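Local structure of glutathione S-transferase enzyme with thioredoxin-like domain (Bradyrhizobium sp., 4MF7) at residues N100-D104 / K105-L109. The protein probably catalyses the conjugation of glutathione to electrophilic substrates, as a glutathione S-transferase with a thioredoxin-like N-terminal domain. Residues are numbered along the deposited sequence; the frame is centred on the assembly and turned at random.
Sequences NGPGD and KPLGL
Gly101 N bonds weakly to Lys105 O, 2.9 Å away at an N-H...O angle of 122°, a contact that spans the loop between antiparallel strands 95-98 and 107-110. This is the hairpin of the thioredoxin-like domain, and strand 107-110 is an outermost strand of the four-stranded sheet within this chain. Within the loop a type II beta turn runs from Gly101 to Asp104, where the amide Asp104 N reaches back weakly to Gly101 O; Pro102 and Gly103 hold its two central positions, Gly103 at a positive phi of 66°. The loop illustrates how a water can link two carbonyl oxygens that cannot bond each other: one molecule donates to both Pro102 O and Lys105 O, lying 2.9 Å from each oxygen. Lys105 O therefore takes one hydrogen from an amide and another from water. Gly101 CA lies 4.4 Å from Leu107 CB, backbone against side chain. Beyond the turn, Leu107 sends its CG anti to the backbone N (chi1 174°), and the CD2 branch comes up to the Pro102 ring. Both residues also pack on Tyr118 of helix 112-123, while Pro131 and Ala132 of the second subunit touch Pro102 and Leu107 respectively, so this small apolar patch is part of the dimer interface. Lys105 behaves differently: its extended chain leads away from the turn, and only the root of the side chain lies against it, with CG 3.5 Å from Gly103 O. At the apolar end, Pro102 CD and Leu107 CD2 meet at 4.0 Å.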
ATOM      1  N   ASN A 100      -7.891 -19.543 -11.427  1.00 32.15           N
ATOM      2  CA  ASN A 100      -7.310 -20.601 -10.607  1.00 37.26           C
ATOM      3  C   ASN A 100      -6.871 -20.062  -9.224  1.00 27.73           C
ATOM      4  O   ASN A 100      -5.707 -20.229  -8.807  1.00 34.18           O
ATOM      5  CB  ASN A 100      -6.105 -21.229 -11.315  1.00 41.20           C
ATOM      6  CG  ASN A 100      -6.435 -21.663 -12.732  1.00 68.27           C
ATOM      7  OD1 ASN A 100      -7.391 -22.390 -12.939  1.00 49.65           O
ATOM      8  ND2 ASN A 100      -5.672 -21.190 -13.713  1.00 43.70           N
ATOM      9  N   GLY A 101      -7.821 -19.436  -8.541  1.00 36.55           N
ATOM     10  CA  GLY A 101      -7.540 -18.801  -7.266  1.00 38.11           C
ATOM     11  C   GLY A 101      -7.552 -19.811  -6.137  1.00 52.74           C
ATOM     12  O   GLY A 101      -7.687 -21.034  -6.367  1.00 38.33           O
ATOM     13  N   PRO A 102      -7.402 -19.317  -4.902  1.00 42.88           N
ATOM     14  CA  PRO A 102      -7.397 -20.202  -3.740  1.00 41.15           C
ATOM     15  C   PRO A 102      -8.639 -21.068  -3.710  1.00 37.46           C
ATOM     16  O   PRO A 102      -9.745 -20.578  -4.005  1.00 40.66           O
ATOM     17  CB  PRO A 102      -7.393 -19.221  -2.564  1.00 42.76           C
ATOM     18  CG  PRO A 102      -6.617 -18.069  -3.090  1.00 39.23           C
ATOM     19  CD  PRO A 102      -7.079 -17.927  -4.507  1.00 36.13           C
ATOM     20  N   GLY A 103      -8.456 -22.342  -3.362  1.00 56.79           N
ATOM     21  CA  GLY A 103      -9.557 -23.314  -3.359  1.00 72.47           C
ATOM     22  C   GLY A 103     -10.102 -23.601  -4.752  1.00 67.16           C
ATOM     23  O   GLY A 103     -11.243 -24.023  -4.904  1.00 58.16           O
ATOM     24  N   ASP A 104      -9.272 -23.369  -5.767  1.00 57.10           N
ATOM     25  CA  ASP A 104      -9.662 -23.491  -7.180  1.00 60.81           C
ATOM     26  C   ASP A 104     -11.005 -22.835  -7.538  1.00 75.16           C
ATOM     27  O   ASP A 104     -11.804 -23.412  -8.267  1.00 62.67           O
ATOM     28  CB  ASP A 104      -9.643 -24.967  -7.605  1.00 99.70           C
ATOM     29  CG  ASP A 104      -8.250 -25.567  -7.554  1.00 74.15           C
ATOM     30  OD1 ASP A 104      -7.408 -25.184  -8.392  1.00104.79           O
ATOM     31  OD2 ASP A 104      -7.998 -26.419  -6.679  1.00 87.95           O
ATOM     32  N   LYS A 105     -11.232 -21.627  -7.019  1.00 48.78           N
ATOM     33  CA  LYS A 105     -12.338 -20.765  -7.440  1.00 44.82           C
ATOM     34  C   LYS A 105     -11.675 -19.498  -7.998  1.00 34.36           C
ATOM     35  O   LYS A 105     -10.541 -19.207  -7.596  1.00 36.26           O
ATOM     36  CB  LYS A 105     -13.227 -20.396  -6.251  1.00 50.70           C
ATOM     37  CG  LYS A 105     -13.734 -21.594  -5.461  1.00 80.52           C
ATOM     38  CD  LYS A 105     -14.576 -21.176  -4.267  1.00 65.03           C
ATOM     39  CE  LYS A 105     -15.027 -22.403  -3.482  1.00132.23           C
ATOM     40  NZ  LYS A 105     -16.164 -22.119  -2.559  1.00 79.15           N
ATOM     41  N   PRO A 106     -12.351 -18.787  -8.915  1.00 39.29           N
ATOM     42  CA  PRO A 106     -11.771 -17.533  -9.416  1.00 30.57           C
ATOM     43  C   PRO A 106     -11.712 -16.496  -8.300  1.00 47.17           C
ATOM     44  O   PRO A 106     -12.578 -16.455  -7.427  1.00 37.08           O
ATOM     45  CB  PRO A 106     -12.755 -17.069 -10.469  1.00 35.56           C
ATOM     46  CG  PRO A 106     -13.541 -18.283 -10.838  1.00 57.12           C
ATOM     47  CD  PRO A 106     -13.628 -19.081  -9.587  1.00 41.83           C
ATOM     48  N   LEU A 107     -10.702 -15.652  -8.366  1.00 32.49           N
ATOM     49  CA  LEU A 107     -10.507 -14.584  -7.380  1.00 31.67           C
ATOM     50  C   LEU A 107     -10.287 -13.282  -8.138  1.00 30.57           C
ATOM     51  O   LEU A 107      -9.360 -13.204  -8.947  1.00 34.52           O
ATOM     52  CB  LEU A 107      -9.293 -14.884  -6.543  1.00 27.06           C
ATOM     53  CG  LEU A 107      -8.930 -13.746  -5.566  1.00 40.86           C
ATOM     54  CD1 LEU A 107     -10.023 -13.617  -4.510  1.00 35.97           C
ATOM     55  CD2 LEU A 107      -7.579 -13.983  -4.937  1.00 38.35           C
ATOM     56  N   GLY A 108     -11.139 -12.285  -7.880  1.00 29.10           N
ATOM     57  CA  GLY A 108     -10.946 -10.958  -8.433  1.00 30.22           C
ATOM     58  C   GLY A 108     -10.207 -10.115  -7.420  1.00 41.83           C
ATOM     59  O   GLY A 108     -10.508 -10.157  -6.228  1.00 31.74           O
ATOM     60  N   LEU A 109      -9.212  -9.372  -7.873  1.00 32.03           N
ATOM     61  CA  LEU A 109      -8.368  -8.651  -6.946  1.00 31.47           C
ATOM     62  C   LEU A 109      -7.907  -7.348  -7.582  1.00 32.09           C
ATOM     63  O   LEU A 109      -7.516  -7.317  -8.735  1.00 29.83           O
ATOM     64  CB  LEU A 109      -7.184  -9.532  -6.551  1.00 32.42           C
ATOM     65  CG  LEU A 109      -6.431  -9.273  -5.265  1.00 43.73           C
ATOM     66  CD1 LEU A 109      -7.328  -9.518  -4.059  1.00 34.69           C
ATOM     67  CD2 LEU A 109      -5.187 -10.160  -5.215  1.00 34.34           C
TER
HETATM   68  O   HOH W   1     -10.480 -17.941  -5.005  1.00 39.43           O